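Local coordinates for putative bacterial transcription regulation protein (PDB 3LUR) that probably binds a small effector molecule through an effector-binding domain and so regulates transcription, at residues K50-L55 against T77-A82; L9-L14 against T91-K96; G42-L47 against Y72-T77; V15-T20 against A85-I90. One frame throughout, in Å; residues are numbered along the deposited sequence.

Contact 1: K50-L55 against T77-A82; sequences KNNGDL and TGDNSA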
loop_
_atom_site.group_PDB
_atom_site.type_symbol
_atom_site.label_atom_id
_atom_site.label_comp_id
_atom_site.label_asym_id
_atom_site.label_seq_id
_atom_site.Cartn_x
_atom_site.Cartn_y
_atom_site.Cartn_z
ATOM N N LYS A 50 -9.848 2.151 -13.917
ATOM C CA LYS A 50 -9.186 0.878 -14.251
ATOM C C LYS A 50 -9.297 -0.156 -13.142
ATOM O O LYS A 50 -8.912 -1.306 -13.322
ATOM C CB LYS A 50 -7.690 1.114 -14.512
ATOM C CG LYS A 50 -7.415 2.097 -15.634
ATOM C CD LYS A 50 -5.940 2.138 -16.002
ATOM C CE LYS A 50 -5.680 3.139 -17.130
ATOM N NZ LYS A 50 -6.487 2.822 -18.347
ATOM N N ASN A 51 -9.794 0.262 -11.997
ATOM C CA ASN A 51 -9.882 -0.611 -10.818
ATOM C C ASN A 51 -10.837 -1.767 -11.077
ATOM O O ASN A 51 -12.026 -1.558 -11.273
ATOM C CB ASN A 51 -10.315 0.201 -9.598
ATOM C CG ASN A 51 -10.103 -0.539 -8.279
ATOM O OD1 ASN A 51 -10.223 -1.754 -8.205
ATOM N ND2 ASN A 51 -9.800 0.212 -7.229
ATOM N N ASN A 52 -10.310 -2.984 -11.087
ATOM C CA ASN A 52 -11.132 -4.163 -11.405
ATOM C C ASN A 52 -11.764 -4.818 -10.192
ATOM O O ASN A 52 -12.345 -5.862 -10.320
ATOM C CB ASN A 52 -10.324 -5.204 -12.203
ATOM C CG ASN A 52 -9.278 -5.917 -11.371
ATOM O OD1 ASN A 52 -9.118 -5.645 -10.180
ATOM N ND2 ASN A 52 -8.558 -6.838 -11.994
ATOM N N GLY A 53 -11.582 -4.231 -9.010
ATOM C CA GLY A 53 -12.175 -4.760 -7.782
ATOM C C GLY A 53 -11.458 -5.913 -7.072
ATOM O O GLY A 53 -11.916 -6.341 -6.019
ATOM N N ASP A 54 -10.334 -6.400 -7.605
ATOM C CA ASP A 54 -9.592 -7.493 -6.946
ATOM C C ASP A 54 -9.291 -7.129 -5.509
ATOM O O ASP A 54 -9.282 -8.003 -4.640
ATOM C CB ASP A 54 -8.284 -7.817 -7.664
ATOM C CG ASP A 54 -8.498 -8.626 -8.918
ATOM O OD1 ASP A 54 -9.554 -9.263 -9.050
ATOM O OD2 ASP A 54 -7.593 -8.661 -9.763
ATOM N N LEU A 55 -8.932 -5.860 -5.290
ATOM C CA LEU A 55 -8.820 -5.285 -3.948
ATOM C C LEU A 55 -9.766 -4.091 -3.929
ATOM O O LEU A 55 -9.769 -3.271 -4.857
ATOM C CB LEU A 55 -7.400 -4.852 -3.615
ATOM C CG LEU A 55 -6.446 -6.018 -3.336
ATOM C CD1 LEU A 55 -5.032 -5.554 -3.246
ATOM C CD2 LEU A 55 -6.878 -6.759 -2.047
ATOM N N THR A 77 -5.748 -2.465 -8.438
ATOM C CA THR A 77 -5.703 -3.772 -9.070
ATOM C C THR A 77 -6.460 -3.633 -10.365
ATOM O O THR A 77 -7.598 -3.106 -10.402
ATOM C CB THR A 77 -6.349 -4.846 -8.233
ATOM O OG1 THR A 77 -7.695 -4.467 -7.933
ATOM C CG2 THR A 77 -5.568 -5.087 -6.965
ATOM N N GLY A 78 -5.823 -4.060 -11.453
ATOM C CA GLY A 78 -6.417 -3.964 -12.775
ATOM C C GLY A 78 -6.158 -5.166 -13.644
ATOM O O GLY A 78 -5.440 -6.085 -13.254
ATOM N N ASP A 79 -6.770 -5.161 -14.823
ATOM C CA ASP A 79 -6.562 -6.212 -15.817
ATOM C C ASP A 79 -5.366 -5.852 -16.678
ATOM O O ASP A 79 -5.066 -4.678 -16.842
ATOM C CB ASP A 79 -7.789 -6.354 -16.721
ATOM C CG ASP A 79 -9.036 -6.803 -15.959
ATOM O OD1 ASP A 79 -8.888 -7.416 -14.885
ATOM O OD2 ASP A 79 -10.147 -6.559 -16.453
ATOM N N ASN A 80 -4.669 -6.864 -17.191
ATOM C CA ASN A 80 -3.532 -6.567 -18.041
ATOM C C ASN A 80 -3.953 -6.439 -19.502
ATOM O O ASN A 80 -4.844 -7.130 -19.986
ATOM C CB ASN A 80 -2.389 -7.563 -17.857
ATOM C CG ASN A 80 -1.074 -7.023 -18.392
ATOM O OD1 ASN A 80 -0.987 -5.858 -18.763
ATOM N ND2 ASN A 80 -0.053 -7.858 -18.427
ATOM N N SER A 81 -3.304 -5.496 -20.181
ATOM C CA SER A 81 -3.574 -5.169 -21.583
ATOM C C SER A 81 -2.518 -4.144 -22.020
ATOM O O SER A 81 -1.755 -3.651 -21.185
ATOM C CB SER A 81 -4.980 -4.580 -21.753
ATOM O OG SER A 81 -5.151 -3.450 -20.913
ATOM N N ALA A 82 -2.463 -3.832 -23.313
ATOM C CA ALA A 82 -1.504 -2.840 -23.816
ATOM C C ALA A 82 -1.737 -1.451 -23.174
ATOM O O ALA A 82 -0.788 -0.740 -22.874
ATOM C CB ALA A 82 -1.574 -2.746 -25.355
HETATM O O HOH W 1 -8.293 -2.715 -15.468
HETATM O O HOH W 2 -5.279 -7.909 -10.879
HETATM O O HOH W 3 -7.428 -2.019 -6.162
#

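Contact 2: L9-L14 against T91-K96; sequences LASLTL and TLASSK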
loop_
_atom_site.group_PDB
_atom_site.type_symbol
_atom_site.label_atom_id
_atom_site.label_comp_id
_atom_site.label_asym_id
_atom_site.label_seq_id
_atom_site.Cartn_x
_atom_site.Cartn_y
_atom_site.Cartn_z
ATOM N N LEU A 9 -3.700 -13.608 -1.063
ATOM C CA LEU A 9 -3.996 -13.094 -2.384
ATOM C C LEU A 9 -3.300 -13.919 -3.484
ATOM O O LEU A 9 -2.167 -14.393 -3.310
ATOM C CB LEU A 9 -3.533 -11.651 -2.507
ATOM C CG LEU A 9 -4.150 -10.579 -1.615
ATOM C CD1 LEU A 9 -3.461 -9.272 -1.953
ATOM C CD2 LEU A 9 -5.671 -10.489 -1.810
ATOM N N ALA A 10 -3.995 -14.089 -4.602
ATOM C CA ALA A 10 -3.405 -14.614 -5.815
ATOM C C ALA A 10 -2.485 -13.509 -6.348
ATOM O O ALA A 10 -2.450 -12.395 -5.801
ATOM C CB ALA A 10 -4.467 -14.910 -6.823
ATOM N N SER A 11 -1.748 -13.787 -7.406
ATOM C CA SER A 11 -0.907 -12.752 -7.965
ATOM C C SER A 11 -1.822 -11.718 -8.587
ATOM O O SER A 11 -2.816 -12.057 -9.222
ATOM C CB SER A 11 0.075 -13.294 -8.990
ATOM O OG SER A 11 1.008 -14.160 -8.357
ATOM N N LEU A 12 -1.492 -10.458 -8.407
ATOM C CA LEU A 12 -2.341 -9.398 -8.927
ATOM C C LEU A 12 -1.569 -8.469 -9.831
ATOM O O LEU A 12 -0.359 -8.347 -9.713
ATOM C CB LEU A 12 -2.931 -8.601 -7.771
ATOM C CG LEU A 12 -3.846 -9.362 -6.814
ATOM C CD1 LEU A 12 -4.172 -8.484 -5.651
ATOM C CD2 LEU A 12 -5.118 -9.874 -7.477
ATOM N N THR A 13 -2.276 -7.863 -10.776
ATOM C CA THR A 13 -1.680 -6.875 -11.636
ATOM C C THR A 13 -2.022 -5.505 -11.045
ATOM O O THR A 13 -3.201 -5.170 -10.871
ATOM C CB THR A 13 -2.218 -6.957 -13.048
ATOM O OG1 THR A 13 -1.813 -8.193 -13.633
ATOM C CG2 THR A 13 -1.677 -5.822 -13.888
ATOM N N LEU A 14 -0.991 -4.735 -10.711
ATOM C CA LEU A 14 -1.197 -3.397 -10.133
ATOM C C LEU A 14 -0.808 -2.337 -11.155
ATOM O O LEU A 14 0.226 -2.451 -11.818
ATOM C CB LEU A 14 -0.377 -3.248 -8.869
ATOM C CG LEU A 14 -0.676 -4.238 -7.764
ATOM C CD1 LEU A 14 0.109 -3.875 -6.512
ATOM C CD2 LEU A 14 -2.169 -4.261 -7.423
ATOM N N THR A 91 3.323 -6.981 -11.428
ATOM C CA THR A 91 2.713 -8.110 -10.759
ATOM C C THR A 91 3.128 -8.151 -9.320
ATOM O O THR A 91 4.321 -8.227 -9.005
ATOM C CB THR A 91 3.120 -9.457 -11.385
ATOM O OG1 THR A 91 2.716 -9.480 -12.742
ATOM C CG2 THR A 91 2.442 -10.596 -10.655
ATOM N N LEU A 92 2.142 -8.115 -8.441
ATOM C CA LEU A 92 2.363 -8.316 -7.035
ATOM C C LEU A 92 2.152 -9.817 -6.846
ATOM O O LEU A 92 1.033 -10.311 -6.983
ATOM C CB LEU A 92 1.381 -7.512 -6.209
ATOM C CG LEU A 92 1.456 -7.707 -4.695
ATOM C CD1 LEU A 92 2.761 -7.107 -4.179
ATOM C CD2 LEU A 92 0.266 -7.097 -4.010
ATOM N N ALA A 93 3.234 -10.532 -6.557
ATOM C CA ALA A 93 3.204 -11.984 -6.455
ATOM C C ALA A 93 2.338 -12.449 -5.313
ATOM O O ALA A 93 2.340 -11.846 -4.261
ATOM C CB ALA A 93 4.630 -12.538 -6.286
ATOM N N SER A 94 1.691 -13.601 -5.502
ATOM C CA SER A 94 0.794 -14.170 -4.493
ATOM C C SER A 94 1.475 -14.335 -3.156
ATOM O O SER A 94 2.641 -14.759 -3.083
ATOM C CB SER A 94 0.278 -15.543 -4.916
ATOM O OG SER A 94 1.329 -16.464 -5.020
ATOM N N SER A 95 0.717 -14.104 -2.106
ATOM C CA SER A 95 1.249 -14.218 -0.765
ATOM C C SER A 95 0.149 -14.287 0.243
ATOM O O SER A 95 -0.999 -13.858 -0.022
ATOM C CB SER A 95 2.125 -12.998 -0.437
ATOM O OG SER A 95 2.744 -13.149 0.827
ATOM N N LYS A 96 0.497 -14.832 1.393
ATOM C CA LYS A 96 -0.320 -14.701 2.581
ATOM C C LYS A 96 0.077 -13.377 3.228
ATOM O O LYS A 96 1.201 -12.862 3.020
ATOM C CB LYS A 96 -0.114 -15.857 3.556
ATOM C CG LYS A 96 -0.696 -17.194 3.105
ATOM C CD LYS A 96 -0.479 -18.247 4.202
ATOM C CE LYS A 96 -1.121 -19.585 3.849
ATOM N NZ LYS A 96 -0.801 -20.626 4.867
HETATM O O HOH W 4 -1.120 -10.188 -5.190
#

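Contact 3: G42-L47 against Y72-T77; sequences GVIADL and YMIAVT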
loop_
_atom_site.group_PDB
_atom_site.type_symbol
_atom_site.label_atom_id
_atom_site.label_comp_id
_atom_site.label_asym_id
_atom_site.label_seq_id
_atom_site.Cartn_x
_atom_site.Cartn_y
_atom_site.Cartn_z
ATOM N N GLY A 42 -5.398 14.394 -11.603
ATOM C CA GLY A 42 -6.450 13.528 -12.158
ATOM C C GLY A 42 -5.997 12.092 -12.308
ATOM O O GLY A 42 -6.658 11.283 -12.947
ATOM N N VAL A 43 -4.834 11.778 -11.745
ATOM C CA VAL A 43 -4.323 10.436 -11.816
ATOM C C VAL A 43 -5.224 9.503 -11.016
ATOM O O VAL A 43 -5.494 8.366 -11.447
ATOM C CB VAL A 43 -2.892 10.352 -11.257
ATOM C CG1 VAL A 43 -2.508 8.895 -11.008
ATOM C CG2 VAL A 43 -1.897 11.064 -12.193
ATOM N N ILE A 44 -5.696 9.960 -9.850
ATOM C CA ILE A 44 -6.525 9.086 -9.031
ATOM C C ILE A 44 -7.809 8.724 -9.759
ATOM O O ILE A 44 -8.209 7.556 -9.753
ATOM C CB ILE A 44 -6.870 9.637 -7.635
ATOM C CG1 ILE A 44 -5.609 9.943 -6.822
ATOM C CG2 ILE A 44 -7.765 8.597 -6.877
ATOM C CD1 ILE A 44 -4.700 8.742 -6.588
ATOM N N ALA A 45 -8.435 9.706 -10.409
ATOM C CA ALA A 45 -9.698 9.468 -11.113
ATOM C C ALA A 45 -9.486 8.491 -12.249
ATOM O O ALA A 45 -10.276 7.577 -12.442
ATOM C CB ALA A 45 -10.303 10.782 -11.628
ATOM N N ASP A 46 -8.382 8.653 -12.965
ATOM C CA ASP A 46 -8.065 7.763 -14.053
ATOM C C ASP A 46 -7.806 6.312 -13.592
ATOM O O ASP A 46 -8.256 5.383 -14.231
ATOM C CB ASP A 46 -6.853 8.270 -14.813
ATOM C CG ASP A 46 -6.705 7.601 -16.154
ATOM O OD1 ASP A 46 -7.724 7.543 -16.892
ATOM O OD2 ASP A 46 -5.589 7.130 -16.466
ATOM N N LEU A 47 -7.046 6.134 -12.507
ATOM C CA LEU A 47 -6.782 4.804 -11.994
ATOM C C LEU A 47 -8.054 4.151 -11.472
ATOM O O LEU A 47 -8.241 2.956 -11.620
ATOM C CB LEU A 47 -5.727 4.836 -10.895
ATOM C CG LEU A 47 -4.312 5.186 -11.301
ATOM C CD1 LEU A 47 -3.440 5.182 -10.040
ATOM C CD2 LEU A 47 -3.791 4.205 -12.350
ATOM N N TYR A 72 7.154 4.060 -3.247
ATOM C CA TYR A 72 5.774 4.023 -2.907
ATOM C C TYR A 72 5.020 4.102 -4.216
ATOM O O TYR A 72 5.295 4.990 -5.021
ATOM C CB TYR A 72 5.424 5.224 -2.092
ATOM C CG TYR A 72 4.078 5.228 -1.486
ATOM C CD1 TYR A 72 3.844 4.545 -0.299
ATOM C CD2 TYR A 72 3.037 5.970 -2.029
ATOM C CE1 TYR A 72 2.619 4.578 0.322
ATOM C CE2 TYR A 72 1.793 6.009 -1.413
ATOM C CZ TYR A 72 1.597 5.323 -0.225
ATOM O OH TYR A 72 0.397 5.356 0.443
HETATM N N MSE A 73 4.109 3.179 -4.434
HETATM C CA MSE A 73 3.321 3.197 -5.638
HETATM C C MSE A 73 1.846 3.363 -5.315
HETATM O O MSE A 73 1.249 2.591 -4.546
HETATM C CB MSE A 73 3.575 1.930 -6.469
HETATM C CG MSE A 73 2.800 1.859 -7.763
HETATM SE SE MSE A 73 3.087 0.070 -8.515
HETATM C CE MSE A 73 2.058 0.249 -10.114
ATOM N N ILE A 74 1.247 4.392 -5.891
ATOM C CA ILE A 74 -0.193 4.586 -5.782
ATOM C C ILE A 74 -0.755 3.755 -6.928
ATOM O O ILE A 74 -0.360 3.945 -8.079
ATOM C CB ILE A 74 -0.542 6.062 -5.911
ATOM C CG1 ILE A 74 -0.030 6.778 -4.661
ATOM C CG2 ILE A 74 -2.067 6.272 -6.112
ATOM C CD1 ILE A 74 -0.158 8.301 -4.710
ATOM N N ALA A 75 -1.645 2.825 -6.619
ATOM C CA ALA A 75 -2.071 1.880 -7.621
ATOM C C ALA A 75 -3.415 1.248 -7.322
ATOM O O ALA A 75 -3.906 1.248 -6.174
ATOM C CB ALA A 75 -1.023 0.759 -7.693
ATOM N N VAL A 76 -3.977 0.662 -8.362
ATOM C CA VAL A 76 -5.208 -0.116 -8.245
ATOM C C VAL A 76 -4.975 -1.475 -8.875
ATOM O O VAL A 76 -4.112 -1.631 -9.742
ATOM C CB VAL A 76 -6.421 0.538 -8.956
ATOM C CG1 VAL A 76 -6.739 1.891 -8.342
ATOM C CG2 VAL A 76 -6.194 0.664 -10.484
ATOM N N THR A 77 -5.748 -2.465 -8.438
ATOM C CA THR A 77 -5.703 -3.772 -9.070
ATOM C C THR A 77 -6.460 -3.633 -10.365
ATOM O O THR A 77 -7.598 -3.106 -10.402
ATOM C CB THR A 77 -6.349 -4.846 -8.233
ATOM O OG1 THR A 77 -7.695 -4.467 -7.933
ATOM C CG2 THR A 77 -5.568 -5.087 -6.965
#

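Contact 4: V15-T20 against A85-I90; sequences VGIKET and AKYDVI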
loop_
_atom_site.group_PDB
_atom_site.type_symbol
_atom_site.label_atom_id
_atom_site.label_comp_id
_atom_site.label_asym_id
_atom_site.label_seq_id
_atom_site.Cartn_x
_atom_site.Cartn_y
_atom_site.Cartn_z
ATOM N N VAL A 15 -1.692 -1.362 -11.347
ATOM C CA VAL A 15 -1.525 -0.312 -12.320
ATOM C C VAL A 15 -1.428 0.984 -11.524
ATOM O O VAL A 15 -2.296 1.290 -10.699
ATOM C CB VAL A 15 -2.749 -0.196 -13.268
ATOM C CG1 VAL A 15 -2.508 0.855 -14.343
ATOM C CG2 VAL A 15 -3.099 -1.564 -13.947
ATOM N N GLY A 16 -0.396 1.752 -11.767
ATOM C CA GLY A 16 -0.237 2.982 -11.025
ATOM C C GLY A 16 1.024 3.751 -11.317
ATOM O O GLY A 16 1.628 3.613 -12.395
ATOM N N ILE A 17 1.420 4.561 -10.338
ATOM C CA ILE A 17 2.570 5.435 -10.457
ATOM C C ILE A 17 3.449 5.256 -9.244
ATOM O O ILE A 17 2.961 5.243 -8.116
ATOM C CB ILE A 17 2.145 6.928 -10.559
ATOM C CG1 ILE A 17 1.241 7.154 -11.771
ATOM C CG2 ILE A 17 3.364 7.808 -10.704
ATOM C CD1 ILE A 17 1.979 6.907 -13.123
ATOM N N LYS A 18 4.755 5.184 -9.488
ATOM C CA LYS A 18 5.710 4.937 -8.429
ATOM C C LYS A 18 6.649 6.121 -8.238
ATOM O O LYS A 18 7.043 6.763 -9.188
ATOM C CB LYS A 18 6.529 3.671 -8.748
ATOM C CG LYS A 18 7.452 3.229 -7.622
ATOM C CD LYS A 18 8.183 1.910 -7.929
ATOM C CE LYS A 18 9.484 2.093 -8.679
ATOM N NZ LYS A 18 10.334 0.860 -8.548
ATOM N N GLU A 19 6.983 6.397 -6.980
ATOM C CA GLU A 19 8.004 7.401 -6.629
ATOM C C GLU A 19 9.003 6.681 -5.730
ATOM O O GLU A 19 8.612 5.837 -4.954
ATOM C CB GLU A 19 7.413 8.615 -5.932
ATOM C CG GLU A 19 6.730 9.541 -6.903
ATOM C CD GLU A 19 6.375 10.904 -6.309
ATOM O OE1 GLU A 19 6.511 11.113 -5.073
ATOM O OE2 GLU A 19 5.936 11.758 -7.091
ATOM N N THR A 20 10.288 6.991 -5.876
ATOM C CA THR A 20 11.308 6.330 -5.091
ATOM C C THR A 20 11.965 7.367 -4.218
ATOM O O THR A 20 12.302 8.461 -4.676
ATOM C CB THR A 20 12.341 5.627 -5.988
ATOM O OG1 THR A 20 11.674 4.669 -6.808
ATOM C CG2 THR A 20 13.443 4.909 -5.150
ATOM N N ALA A 85 0.206 0.223 -20.116
ATOM C CA ALA A 85 1.624 0.612 -20.329
ATOM C C ALA A 85 2.002 2.091 -19.999
ATOM O O ALA A 85 3.138 2.357 -19.656
ATOM C CB ALA A 85 2.051 0.260 -21.773
ATOM N N LYS A 86 1.071 3.037 -20.158
ATOM C CA LYS A 86 1.305 4.485 -19.770
ATOM C C LYS A 86 1.719 4.606 -18.255
ATOM O O LYS A 86 2.683 5.298 -17.871
ATOM C CB LYS A 86 0.057 5.297 -20.039
ATOM C CG LYS A 86 -1.156 4.786 -19.296
ATOM N N TYR A 87 1.011 3.866 -17.424
ATOM C CA TYR A 87 1.335 3.737 -16.032
ATOM C C TYR A 87 2.331 2.622 -15.872
ATOM O O TYR A 87 2.656 1.946 -16.828
ATOM C CB TYR A 87 0.082 3.343 -15.257
ATOM C CG TYR A 87 -0.927 4.427 -15.198
ATOM C CD1 TYR A 87 -0.768 5.469 -14.301
ATOM C CD2 TYR A 87 -2.056 4.413 -16.004
ATOM C CE1 TYR A 87 -1.664 6.477 -14.219
ATOM C CE2 TYR A 87 -2.974 5.427 -15.930
ATOM C CZ TYR A 87 -2.764 6.464 -15.028
ATOM O OH TYR A 87 -3.645 7.494 -14.891
ATOM N N ASP A 88 2.824 2.455 -14.652
ATOM C CA ASP A 88 3.600 1.269 -14.303
ATOM C C ASP A 88 2.570 0.181 -14.176
ATOM O O ASP A 88 1.478 0.433 -13.664
ATOM C CB ASP A 88 4.351 1.435 -12.993
ATOM C CG ASP A 88 5.750 1.970 -13.178
ATOM O OD1 ASP A 88 6.067 2.489 -14.271
ATOM O OD2 ASP A 88 6.561 1.846 -12.215
ATOM N N VAL A 89 2.872 -1.003 -14.711
ATOM C CA VAL A 89 1.934 -2.135 -14.669
ATOM C C VAL A 89 2.721 -3.323 -14.211
ATOM O O VAL A 89 3.466 -3.893 -15.000
ATOM C CB VAL A 89 1.318 -2.425 -16.036
ATOM C CG1 VAL A 89 0.401 -3.659 -15.965
ATOM C CG2 VAL A 89 0.546 -1.233 -16.520
ATOM N N ILE A 90 2.616 -3.666 -12.922
ATOM C CA ILE A 90 3.431 -4.754 -12.357
ATOM C C ILE A 90 2.635 -5.877 -11.713
ATOM O O ILE A 90 1.436 -5.758 -11.509
ATOM C CB ILE A 90 4.435 -4.208 -11.325
ATOM C CG1 ILE A 90 3.724 -3.803 -10.041
ATOM C CG2 ILE A 90 5.241 -3.032 -11.989
ATOM C CD1 ILE A 90 4.620 -3.554 -8.896
#

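Contact 1: K50-L55 against T77-A82
Asn52 reaches across to Thr77 and Asp79 with every atom of its side chain. Its CB lies 3.8 Å from OD1 of Asp79. CG, 3.4 Å from Thr77 O, stands between the backbone N and the carbonyl carbon (chi1 72°), and this turns the amide over the chain at Thr77 and Gly78. One end of the amide accepts. OD1 takes the hydroxyl proton of Thr77 OG1 at 2.9 Å and, from the opposite face of its plane, the backbone N-H of Asp54. The second bond makes an Asx turn. The other end donates. ND2 reaches Asp79 OD1 at 3.0 Å in an almost straight bond (176°). The carboxylate oxygen is met from above its plane, and the two flat groups stand 62° apart. The backbone N of Asn52 also gives its proton to Thr77 O, at 2.8 Å. Thr77 OG1 also accepts from Leu55 N at 3.2 Å. Thr77 CG2 packs 3.8 Å from Leu55 CD1. A water joins Lys50 O to Asp79 N. Asn51 OD1 accepts from Gly53 N in a second Asx turn. These are consecutive Asx turns, tying the loop after helix 43-50 to the end of strand 70-77.

Contact 2: L9-L14 against T91-K96
Leu12 and Leu92 exchange two backbone hydrogen bonds. Leu92 N donates to Leu12 O at 2.8 Å, and Leu12 N donates to Leu92 O at 2.9 Å. A second such pair joins Leu9 and Ser95, with the bond from Leu9 N to Ser95 O nearly straight (174°). Between the two pairs the strands part from regular pairing. There Ser11 OG, placed beside its own backbone N (chi1 -66°), accepts from Ser94 N at 3.0 Å. A water fills in as well, donating to both Ala10 O and Leu92 O. The CA of Ser11 and of Thr91 make C-H...O contacts to Leu92 O and Leu12 O. Packing lies farther out. Leu14 CD1 rests 3.9 Å from Leu92 CB, the two side chains crossing at a slant. On the other side of the sheet Thr91 CG2 touches Ser11 CB at 4.0 Å. Leu9, Leu12 and Leu92 put their side chains on one face, where Leu55 meets Leu9 and Leu12, and Pro133 meets Leu92. This is an antiparallel strand pair in which both strands break for two residues. It joins the first strand, 5-21, to strand 88-103 and so closes the six-stranded barrel.

Contact 3: G42-L47 against Y72-T77
Ile44 and Ile74 make the tightest side-chain contact between the helix and the strand. The CD1 methyl of Ile44 meets CG2 of Ile74 at 3.6 Å, and the two side chains cross at about a right angle. With chi1 -58° and chi2 -59° the Ile44 chain folds round and carries CD1 to the strand. The first bond of the Leu47 side chain, one turn on, heads toward the strand. Leu47 CB lies 4.0 Å from CG1 of Val76 in the conformer given. Leu47 CD1 reaches back to Ile74, 4.3 Å from CG2.

Helix 43-50 lies here against one face of the closed antiparallel barrel. The axis of 43-47 runs 9.1 Å from that of 72-77 and nearly alongside it, at 22°. Ile74 and Val76 are the strand residues that point to the helix, while Ala75 between them points the other way. Trp35 and Cys38 of helix 24-41 also touch Ile74, and Ile58 of the neighbouring strand 58-64 touches Ile44, Ile74 and Val76. Leu47 also touches Val15 of strand 5-21.

A side chain also meets the backbone. Leu47 CD1 approaches Ile74 O at 3.9 Å.

Backbone hydrogen bonds belong to each partner separately. Gly42 ends the preceding helix in a Schellman motif and is also the N-cap of helix 43-50. Its O accepts from Asp46 N at 3.1 Å. Strand 70-77 is bonded on its two sides to strands 5-21 and 58-64, through pairs such as Ile74 with Ile17 and Ala75 with Leu59.

Contact 4: V15-T20 against A85-I90
Antiparallel pairing of Gly16 with Asp88 joins strand 5-21 to the start of strand 88-103 in the barrel. Gly16 and Asp88 are the hydrogen-bonded pair. Gly16 N donates to Asp88 O at 3.0 Å, and Asp88 N returns a bond to Gly16 O at 2.8 Å. Val15 and Val89 follow as a non-hydrogen-bonded pair. Their side chains share a face, with CG1 of Val15 at 4.3 Å from CG2 of Val89. The CA of Val15 adds a C-H...O contact to Asp88 O. Beyond Gly16 the strands diverge, and the axes of the two short segments make an angle of 118°.

Tyr87, just before strand 88-103, lays its ring against Val15, Gly16 and Ile17, with CG beside the backbone N (chi1 -69°). Val15 CG1 meets Tyr87 CB at 3.7 Å, its side chain crossing that of the tyrosine at about a right angle. Gly16 O lies near the ring plane, at the edge. The hydroxyl of Tyr87 is hydrogen-bonded to Asp46, and Leu47 and Lys50 of the same helix also touch the tyrosine. The ring thus links this strand pair to helix 43-50.

On the other face Lys18 CB lies 3.9 Å from Asp88 OD2. In the conformer given, Lys18 NZ makes a salt bridge with Glu65 and lies 5.4 Å from Asp88 OD2. Ile17 comes to the tyrosine at the ring edge, its CG1 in the ring plane and its CD1 3.3 Å from Tyr87 CD1.

How the contacts relate
Contacts 2 and 4 follow one another along strands 5-21 and 88-103, their centres about 15 Å apart, and a probable hydrogen bond from Leu14 N to Ile90 O (2.8 Å) joins them. Contact 3 packs a helix on strand 70-77, the other neighbour of strand 5-21. Its centre is about 8 Å from that of contact 4, and Asp46 OD2 and Tyr87 OH lie 2.5 Å apart between them. Contact 1 shares Thr77 with contact 3 and meets contact 2 in a probable hydrogen bond from Gly78 N to Thr13 O (2.9 Å). The Asn51 and Ile17 side chains each lie about 4 Å from bound 1,2-ethanediol, probably from the crystallisation liquor.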